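Local coordinates for protein ALKF (Bacillus cereus, PDB 3ZBO) that is of unknown function but has affinity for branched DNA structures such as Holliday junctions and is related to the HEAT-like repeat DNA glycosylases, at residues C139-L142 against G143-D147; E152-I155 against S156-E160; A195-I198 against A199-V202. One frame throughout, in Å; residues are numbered along the deposited sequence.

How the contacts relate
All three contacts are local and partly buried, and they follow one another along the chain in helices 128-144, 152-165 and 192-202. In contact 1, nearest the centre of the chain and without an exposed touching residue, mostly weak backbone bonds near the end of helix 128-144 lead into a loop whose arginine reaches the carbonyls of Ser-110 and Ser-112. Contacts 2 and 3 are regular helix turns that combine buried apolar residues with exposed polar ones: a water links Asp-157 and, weakly, Ser-153 in contact 2, and two carboxylates lie close in contact 3. These two touch, Leu-159 CB meeting Ile-198 CD1 at 3.7 Å, whereas contacts 1 and 2 stay about 5 Å apart at their nearest atoms.

Contact 1. Residues C139-L142 against G143-D147; sequences CWLL and GNRKD
Gly-143 N, near the C-terminal end of helix 128-144, is shared weakly between two carbonyls, Cys-139 O at 3.4 Å and Trp-140 O at 3.1 Å. One residue on, Asn-144 N repeats the pattern with a weak bond to Trp-140 O and a better one to Leu-141 O at 3.0 Å. Asn-144 CB passes Trp-140 O, while the rest of the side chain leads away from residues 139-142. Arg-145 then doubles back over Leu-141. Its CB and CG both lie 3.3 Å from Leu-141 O, and a bend at chi2 (-69°) carries the rest of the chain past the leucine methyl CD2, which sits 3.5 Å from Arg-145 NE and 3.8 Å from NH2. NE is buried here without a polar partner, while NH2 is gripped by the carbonyls of Ser-110 and Ser-112. Further along, Asp-147 forms a salt bridge with Lys-235, whose NZ also bonds Leu-142 O and Arg-145 O. Among the neighbouring helices, Trp-140 packs on helix 98-110, Leu-141 on helix 115-124, and Cys-139 and Leu-142 on helix 171-187.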
ATOM      1  N   CYS A 139       4.736  -2.001  -5.787  1.00 11.42           N
ATOM      2  CA  CYS A 139       3.554  -2.531  -6.514  1.00 11.07           C
ATOM      3  C   CYS A 139       2.744  -1.380  -7.091  1.00 11.97           C
ATOM      4  O   CYS A 139       2.289  -1.503  -8.250  1.00 12.90           O
ATOM      5  CB  CYS A 139       2.654  -3.318  -5.577  1.00 11.54           C
ATOM      6  SG  CYS A 139       3.418  -4.752  -4.855  1.00 14.20           S
ATOM      7  N   TRP A 140       2.544  -0.259  -6.358  1.00 12.05           N
ATOM      8  CA  TRP A 140       1.737   0.831  -6.869  1.00 12.59           C
ATOM      9  C   TRP A 140       2.481   1.532  -7.974  1.00 13.64           C
ATOM     10  O   TRP A 140       1.820   1.957  -8.960  1.00 13.64           O
ATOM     11  CB  TRP A 140       1.392   1.851  -5.742  1.00 11.89           C
ATOM     12  CG  TRP A 140       0.863   1.132  -4.504  1.00 11.32           C
ATOM     13  CD1 TRP A 140       1.174   1.538  -3.216  1.00 12.73           C
ATOM     14  CD2 TRP A 140       0.039  -0.053  -4.363  1.00 12.34           C
ATOM     15  NE1 TRP A 140       0.574   0.701  -2.279  1.00 12.68           N
ATOM     16  CE2 TRP A 140      -0.050  -0.318  -2.942  1.00 11.85           C
ATOM     17  CE3 TRP A 140      -0.537  -1.012  -5.280  1.00 14.78           C
ATOM     18  CZ2 TRP A 140      -0.811  -1.365  -2.423  1.00 12.95           C
ATOM     19  CZ3 TRP A 140      -1.242  -2.041  -4.782  1.00 14.04           C
ATOM     20  CH2 TRP A 140      -1.371  -2.263  -3.339  1.00 12.52           C
ATOM     21  N   LEU A 141       3.804   1.659  -7.858  1.00 13.01           N
ATOM     22  CA  LEU A 141       4.578   2.324  -8.959  1.00 11.57           C
ATOM     23  C   LEU A 141       4.510   1.488 -10.233  1.00 13.87           C
ATOM     24  O   LEU A 141       4.342   2.052 -11.351  1.00 15.11           O
ATOM     25  CB  LEU A 141       6.046   2.399  -8.550  1.00 12.85           C
ATOM     26  CG  LEU A 141       6.368   3.408  -7.479  1.00 12.77           C
ATOM     27  CD1 LEU A 141       7.793   3.176  -7.140  1.00 12.47           C
ATOM     28  CD2 LEU A 141       6.135   4.829  -7.965  1.00 12.64           C
ATOM     29  N   LEU A 142       4.583   0.172 -10.124  1.00 13.70           N
ATOM     30  CA  LEU A 142       4.567  -0.682 -11.379  1.00 14.28           C
ATOM     31  C   LEU A 142       3.208  -0.535 -12.052  1.00 17.86           C
ATOM     32  O   LEU A 142       3.125  -0.761 -13.273  1.00 18.51           O
ATOM     33  CB  LEU A 142       4.801  -2.094 -10.957  1.00 15.59           C
ATOM     34  CG  LEU A 142       6.227  -2.360 -10.603  1.00 15.01           C
ATOM     35  CD1 LEU A 142       6.390  -3.697  -9.840  1.00 19.50           C
ATOM     36  CD2 LEU A 142       7.226  -2.277 -11.827  1.00 19.87           C
ATOM     37  N   GLY A 143       2.149  -0.063 -11.327  1.00 19.27           N
ATOM     38  CA  GLY A 143       0.865   0.248 -12.018  1.00 18.22           C
ATOM     39  C   GLY A 143       0.651   1.677 -12.478  1.00 20.79           C
ATOM     40  O   GLY A 143      -0.301   1.953 -13.273  1.00 21.06           O
ATOM     41  N   ASN A 144       1.459   2.619 -12.003  1.00 20.59           N
ATOM     42  CA  ASN A 144       1.273   4.004 -12.422  0.50 21.17           C
ATOM     43  C   ASN A 144       2.519   4.588 -13.088  1.00 21.79           C
ATOM     44  O   ASN A 144       2.624   5.802 -13.239  1.00 23.96           O
ATOM     45  CB  ASN A 144       0.798   4.870 -11.260  0.50 21.69           C
ATOM     46  CG  ASN A 144       0.200   6.187 -11.731  0.50 22.43           C
ATOM     47  OD1 ASN A 144      -0.415   6.257 -12.801  0.50 27.12           O
ATOM     48  ND2 ASN A 144       0.367   7.213 -10.941  0.50 25.18           N
ATOM     49  N   ARG A 145       3.411   3.700 -13.560  1.00 21.21           N
ATOM     50  CA  ARG A 145       4.619   4.221 -14.214  1.00 20.60           C
ATOM     51  C   ARG A 145       4.876   3.359 -15.418  1.00 18.97           C
ATOM     52  O   ARG A 145       4.624   2.155 -15.475  1.00 18.33           O
ATOM     53  CB  ARG A 145       5.872   4.154 -13.306  1.00 18.25           C
ATOM     54  CG  ARG A 145       5.835   4.962 -11.993  1.00 22.86           C
ATOM     55  CD  ARG A 145       5.863   6.426 -12.108  1.00 23.44           C
ATOM     56  NE  ARG A 145       5.556   6.931 -10.753  1.00 29.47           N
ATOM     57  CZ  ARG A 145       5.893   8.103 -10.294  1.00 31.94           C
ATOM     58  NH1 ARG A 145       6.554   8.976 -11.085  1.00 36.57           N
ATOM     59  NH2 ARG A 145       5.608   8.388  -9.042  1.00 24.44           N
ATOM     60  N   LYS A 146       5.472   3.995 -16.432  1.00 17.80           N
ATOM     61  CA  LYS A 146       5.935   3.207 -17.555  0.50 16.79           C
ATOM     62  C   LYS A 146       7.152   2.327 -17.160  1.00 14.18           C
ATOM     63  O   LYS A 146       7.888   2.584 -16.189  1.00 16.95           O
ATOM     64  CB  LYS A 146       6.307   4.121 -18.769  0.50 18.35           C
ATOM     65  CG  LYS A 146       5.364   5.331 -18.963  0.50 19.36           C
ATOM     66  CD  LYS A 146       5.747   6.226 -20.195  0.50 18.96           C
ATOM     67  CE  LYS A 146       4.551   6.850 -20.890  0.50 24.62           C
ATOM     68  NZ  LYS A 146       3.629   5.824 -21.448  0.50 31.22           N
ATOM     69  N   ASP A 147       7.341   1.243 -17.901  1.00 14.86           N
ATOM     70  CA  ASP A 147       8.368   0.335 -17.577  1.00 16.34           C
ATOM     71  C   ASP A 147       9.766   0.943 -17.514  1.00 16.38           C
ATOM     72  O   ASP A 147      10.639   0.488 -16.765  1.00 16.34           O
ATOM     73  CB  ASP A 147       8.348  -0.888 -18.519  1.00 16.73           C
ATOM     74  CG  ASP A 147       7.174  -1.812 -18.259  1.00 18.21           C
ATOM     75  OD1 ASP A 147       6.563  -1.718 -17.155  1.00 18.12           O
ATOM     76  OD2 ASP A 147       6.961  -2.668 -19.133  1.00 17.42           O
TER

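Contact 2. Residues E152-I155 against S156-E160; sequences ESKI and SDMLE
Met-158 folds back over the preceding turn of helix 152-165, where it meets Lys-154 and Ile-155. Its CB sits 3.4 Å from Ile-155 O, and CG comes to 3.2 Å from Lys-154 O, the carbonyl that also accepts Met-158 N at 2.9 Å. With CG anti to the carbonyl carbon (chi1 -70°), the chain is directed back along the helix, and SD touches both Ile-155 CD1 at 4.1 Å and Lys-154 CG at 4.2 Å. The lysine and methionine chains run side by side in the same direction, while the isoleucine passes at a slant. The methionine stays extended at chi2 and bends at chi3 (76°), taking CE away from this pair, and the side chain packs against Trp-135, Tyr-138 and Phe-180. Lys-154 extends beyond the sulfur to Asp-120, Tyr-138 and Gln-116, which hold its NZ. On the solvent side, a water donates to Asp-157 OD2 at 3.0 Å and weakly joins Ser-153 OG, itself bonded to Ser-151 OG. Four consecutive backbone bonds, from Ser-156 N to Glu-152 O through Leu-159 N to Ile-155 O, belong to two regular turns of an amphipathic alpha-helix, consistent with the helical-repeat architecture of the related HEAT-like repeat glycosylases.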
ATOM      1  N   GLU A 152      15.704  -2.824 -15.017  1.00 17.19           N
ATOM      2  CA  GLU A 152      15.324  -4.240 -15.100  1.00 18.12           C
ATOM      3  C   GLU A 152      16.220  -5.075 -14.186  1.00 18.07           C
ATOM      4  O   GLU A 152      15.778  -5.971 -13.475  1.00 17.60           O
ATOM      5  CB  GLU A 152      15.361  -4.765 -16.562  1.00 18.78           C
ATOM      6  CG  GLU A 152      15.066  -6.185 -16.680  1.00 22.71           C
ATOM      7  CD  GLU A 152      15.065  -6.715 -18.125  1.00 27.73           C
ATOM      8  OE1 GLU A 152      14.766  -5.901 -19.052  1.00 30.76           O
ATOM      9  OE2 GLU A 152      15.389  -7.899 -18.304  1.00 35.60           O
ATOM     10  N   SER A 153      17.528  -4.752 -14.103  1.00 16.58           N
ATOM     11  CA  SER A 153      18.332  -5.509 -13.186  1.00 16.75           C
ATOM     12  C   SER A 153      17.956  -5.259 -11.697  1.00 16.70           C
ATOM     13  O   SER A 153      18.045  -6.204 -10.934  1.00 17.37           O
ATOM     14  CB  SER A 153      19.887  -5.183 -13.432  1.00 20.44           C
ATOM     15  OG  SER A 153      20.097  -3.852 -13.175  1.00 28.68           O
ATOM     16  N   LYS A 154      17.518  -4.058 -11.311  1.00 17.46           N
ATOM     17  CA  LYS A 154      17.111  -3.807  -9.944  1.00 15.75           C
ATOM     18  C   LYS A 154      15.846  -4.664  -9.664  1.00 15.84           C
ATOM     19  O   LYS A 154      15.806  -5.306  -8.602  1.00 14.19           O
ATOM     20  CB  LYS A 154      16.747  -2.351  -9.753  1.00 15.24           C
ATOM     21  CG  LYS A 154      16.493  -2.002  -8.294  1.00 17.56           C
ATOM     22  CD  LYS A 154      15.978  -0.502  -8.263  1.00 23.61           C
ATOM     23  CE  LYS A 154      15.962   0.066  -6.945  1.00 25.03           C
ATOM     24  NZ  LYS A 154      15.443   1.475  -7.180  1.00 19.20           N
ATOM     25  N   ILE A 155      14.867  -4.605 -10.592  1.00 15.06           N
ATOM     26  CA  ILE A 155      13.648  -5.440 -10.321  1.00 13.93           C
ATOM     27  C   ILE A 155      13.983  -6.911 -10.272  1.00 13.52           C
ATOM     28  O   ILE A 155      13.482  -7.666  -9.451  1.00 13.89           O
ATOM     29  CB  ILE A 155      12.570  -5.135 -11.403  1.00 13.16           C
ATOM     30  CG1 ILE A 155      12.162  -3.679 -11.418  1.00 13.81           C
ATOM     31  CG2 ILE A 155      11.315  -6.075 -11.198  1.00 16.10           C
ATOM     32  CD1 ILE A 155      11.628  -3.082 -10.095  1.00 17.61           C
ATOM     33  N   SER A 156      14.898  -7.399 -11.157  1.00 14.62           N
ATOM     34  CA  SER A 156      15.272  -8.775 -11.093  1.00 16.03           C
ATOM     35  C   SER A 156      15.918  -9.157  -9.758  1.00 15.81           C
ATOM     36  O   SER A 156      15.617 -10.226  -9.190  1.00 16.74           O
ATOM     37  CB  SER A 156      16.221  -9.009 -12.306  1.00 18.76           C
ATOM     38  OG  SER A 156      16.632 -10.354 -12.338  1.00 22.50           O
ATOM     39  N   ASP A 157      16.794  -8.273  -9.266  1.00 15.84           N
ATOM     40  CA  ASP A 157      17.471  -8.543  -7.998  1.00 16.87           C
ATOM     41  C   ASP A 157      16.426  -8.538  -6.843  1.00 16.07           C
ATOM     42  O   ASP A 157      16.531  -9.355  -5.897  1.00 15.84           O
ATOM     43  CB  ASP A 157      18.536  -7.475  -7.744  1.00 18.32           C
ATOM     44  CG  ASP A 157      19.768  -7.624  -8.599  1.00 24.99           C
ATOM     45  OD1 ASP A 157      19.953  -8.660  -9.206  1.00 28.01           O
ATOM     46  OD2 ASP A 157      20.561  -6.641  -8.542  1.00 29.80           O
ATOM     47  N   MET A 158      15.433  -7.654  -6.943  1.00 15.73           N
ATOM     48  CA  MET A 158      14.331  -7.656  -5.993  1.00 14.29           C
ATOM     49  C   MET A 158      13.529  -8.950  -6.048  1.00 12.58           C
ATOM     50  O   MET A 158      13.146  -9.491  -4.958  1.00 13.56           O
ATOM     51  CB  MET A 158      13.427  -6.441  -6.236  1.00 14.07           C
ATOM     52  CG  MET A 158      14.128  -5.134  -5.837  1.00 12.40           C
ATOM     53  SD  MET A 158      13.231  -3.718  -6.350  1.00 15.59           S
ATOM     54  CE  MET A 158      11.900  -3.695  -5.135  1.00 14.68           C
ATOM     55  N   LEU A 159      13.284  -9.503  -7.235  1.00 12.61           N
ATOM     56  CA  LEU A 159      12.570 -10.790  -7.286  1.00 12.22           C
ATOM     57  C   LEU A 159      13.370 -11.887  -6.571  1.00 13.17           C
ATOM     58  O   LEU A 159      12.813 -12.765  -5.902  1.00 15.29           O
ATOM     59  CB  LEU A 159      12.367 -11.248  -8.745  1.00 12.02           C
ATOM     60  CG  LEU A 159      11.327 -10.443  -9.504  1.00 13.53           C
ATOM     61  CD1 LEU A 159      11.356 -10.806 -11.022  1.00 15.57           C
ATOM     62  CD2 LEU A 159       9.937 -10.731  -8.963  1.00 14.60           C
ATOM     63  N   GLU A 160      14.729 -11.861  -6.814  1.00 15.20           N
ATOM     64  CA  GLU A 160      15.567 -12.858  -6.143  1.00 16.45           C
ATOM     65  C   GLU A 160      15.577 -12.709  -4.627  1.00 15.48           C
ATOM     66  O   GLU A 160      15.524 -13.721  -3.922  1.00 17.74           O
ATOM     67  CB  GLU A 160      16.998 -12.743  -6.655  1.00 18.03           C
ATOM     68  CG  GLU A 160      17.198 -13.249  -8.047  1.00 21.36           C
ATOM     69  CD  GLU A 160      16.910 -14.713  -8.221  1.00 27.75           C
ATOM     70  OE1 GLU A 160      17.233 -15.528  -7.323  1.00 33.78           O
ATOM     71  OE2 GLU A 160      16.365 -15.127  -9.263  1.00 35.13           O
TER
HETATM   72  O   HOH W   1      21.296  -4.125 -10.020  1.00 49.00           O

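Contact 3. Residues A195-I198 against A199-V202; sequences AVEI and AKEV
Glu-197 and Glu-201, one helical turn apart, bring two carboxylate oxygens together, with Glu-197 OE2 2.9 Å from Glu-201 OE2. Two ionised carboxylates would probably repel at this distance, so a shared proton or screening is possible. The carboxylate planes are turned 56° against each other. Glu-197 reaches this position by a bend at chi2 (54°), which swings its end toward the following turn. With Glu-201 CG anti to its carbonyl carbon (chi1 -68°), CG lies 3.5 Å from Glu-197 OE2, and the extended chain beyond it carries Glu-201 OE2 to the other carboxylate. Nearby positive charge may ease the pair: Lys-200 NZ lies 4.9 Å from Glu-197 OE1, short of contact, and Lys-163 makes a long, weak ion pair with Glu-201 OE1. On the buried side Ile-198 CG2 meets Val-202 CG2 at 4.1 Å, and the same valine methyl rests 3.3 Å from Ile-198 O. The i to i+4 backbone bonds place each pair one turn apart. Glu-201 N bonds Glu-197 O at 2.9 Å, and Val-202 N bonds Ile-198 O at 2.8 Å. Val-202 O in turn accepts from His-167 NE2. Helix 192-202 is packed through Ala-195 and Ile-198 on helix 171-187, through Ile-198 also on helix 152-165, and through Val-196 and Ala-199 on helix 219-228.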
ATOM      1  N   ALA A 195       9.213 -13.774 -13.061  1.00 16.04           N
ATOM      2  CA  ALA A 195       8.302 -13.631 -11.900  1.00 14.03           C
ATOM      3  C   ALA A 195       7.409 -14.869 -11.744  1.00 14.57           C
ATOM      4  O   ALA A 195       7.101 -15.322 -10.635  1.00 14.67           O
ATOM      5  CB  ALA A 195       7.454 -12.323 -12.007  1.00 14.96           C
ATOM      6  N   VAL A 196       6.972 -15.406 -12.886  1.00 13.86           N
ATOM      7  CA  VAL A 196       6.153 -16.654 -12.883  1.00 15.19           C
ATOM      8  C   VAL A 196       6.983 -17.771 -12.269  1.00 14.73           C
ATOM      9  O   VAL A 196       6.467 -18.537 -11.424  1.00 15.26           O
ATOM     10  CB  VAL A 196       5.613 -17.005 -14.313  1.00 15.55           C
ATOM     11  CG1 VAL A 196       5.052 -18.398 -14.368  1.00 14.79           C
ATOM     12  CG2 VAL A 196       4.588 -15.941 -14.724  1.00 14.48           C
ATOM     13  N   GLU A 197       8.268 -17.877 -12.674  1.00 15.99           N
ATOM     14  CA  GLU A 197       9.065 -18.979 -12.165  1.00 16.54           C
ATOM     15  C   GLU A 197       9.365 -18.765 -10.675  1.00 16.20           C
ATOM     16  O   GLU A 197       9.276 -19.718  -9.899  1.00 16.76           O
ATOM     17  CB  GLU A 197      10.357 -18.984 -13.008  1.00 18.20           C
ATOM     18  CG  GLU A 197      11.363 -20.040 -12.509  1.00 26.43           C
ATOM     19  CD  GLU A 197      10.772 -21.447 -12.427  1.00 38.65           C
ATOM     20  OE1 GLU A 197       9.981 -21.831 -13.343  1.00 42.37           O
ATOM     21  OE2 GLU A 197      11.105 -22.183 -11.434  1.00 41.71           O
ATOM     22  N   ILE A 198       9.606 -17.502 -10.279  1.00 13.95           N
ATOM     23  CA  ILE A 198       9.831 -17.254  -8.850  1.00 16.27           C
ATOM     24  C   ILE A 198       8.610 -17.608  -8.047  1.00 14.43           C
ATOM     25  O   ILE A 198       8.697 -18.177  -6.938  1.00 15.58           O
ATOM     26  CB  ILE A 198      10.371 -15.898  -8.612  1.00 15.33           C
ATOM     27  CG1 ILE A 198      11.823 -16.036  -9.106  1.00 21.35           C
ATOM     28  CG2 ILE A 198      10.462 -15.568  -7.117  1.00 17.71           C
ATOM     29  CD1 ILE A 198      12.585 -14.927  -9.068  1.00 25.76           C
ATOM     30  N   ALA A 199       7.452 -17.224  -8.573  1.00 13.93           N
ATOM     31  CA  ALA A 199       6.183 -17.588  -7.854  1.00 14.98           C
ATOM     32  C   ALA A 199       6.053 -19.078  -7.653  1.00 16.42           C
ATOM     33  O   ALA A 199       5.661 -19.506  -6.563  1.00 15.78           O
ATOM     34  CB  ALA A 199       4.954 -16.998  -8.534  1.00 15.56           C
ATOM     35  N   LYS A 200       6.377 -19.868  -8.688  1.00 16.24           N
ATOM     36  CA  LYS A 200       6.350 -21.315  -8.541  1.00 17.26           C
ATOM     37  C   LYS A 200       7.334 -21.782  -7.481  1.00 16.40           C
ATOM     38  O   LYS A 200       6.976 -22.677  -6.659  1.00 17.42           O
ATOM     39  CB  LYS A 200       6.718 -21.901  -9.894  1.00 16.93           C
ATOM     40  CG  LYS A 200       6.643 -23.410  -9.874  1.00 23.79           C
ATOM     41  CD  LYS A 200       6.950 -23.973 -11.262  1.00 29.63           C
ATOM     42  CE  LYS A 200       6.602 -25.463 -11.363  1.00 36.04           C
ATOM     43  NZ  LYS A 200       7.393 -25.970 -12.533  1.00 41.99           N
ATOM     44  N   GLU A 201       8.527 -21.198  -7.461  1.00 16.72           N
ATOM     45  CA  GLU A 201       9.567 -21.582  -6.449  1.00 16.49           C
ATOM     46  C   GLU A 201       9.106 -21.234  -5.037  1.00 18.03           C
ATOM     47  O   GLU A 201       9.346 -22.030  -4.114  1.00 19.26           O
ATOM     48  CB  GLU A 201      10.924 -20.941  -6.757  1.00 19.30           C
ATOM     49  CG  GLU A 201      11.465 -21.560  -8.012  1.00 23.85           C
ATOM     50  CD  GLU A 201      12.864 -21.181  -8.387  1.00 36.26           C
ATOM     51  OE1 GLU A 201      13.712 -21.109  -7.498  1.00 38.40           O
ATOM     52  OE2 GLU A 201      13.107 -21.050  -9.613  1.00 41.51           O
ATOM     53  N   VAL A 202       8.457 -20.045  -4.890  1.00 15.35           N
ATOM     54  CA  VAL A 202       8.023 -19.590  -3.581  1.00 14.21           C
ATOM     55  C   VAL A 202       6.868 -20.437  -3.051  1.00 15.47           C
ATOM     56  O   VAL A 202       6.822 -20.792  -1.860  1.00 15.99           O
ATOM     57  CB  VAL A 202       7.672 -18.085  -3.711  1.00 14.58           C
ATOM     58  CG1 VAL A 202       6.890 -17.635  -2.517  1.00 16.40           C
ATOM     59  CG2 VAL A 202       8.952 -17.294  -3.722  1.00 15.25           C
TER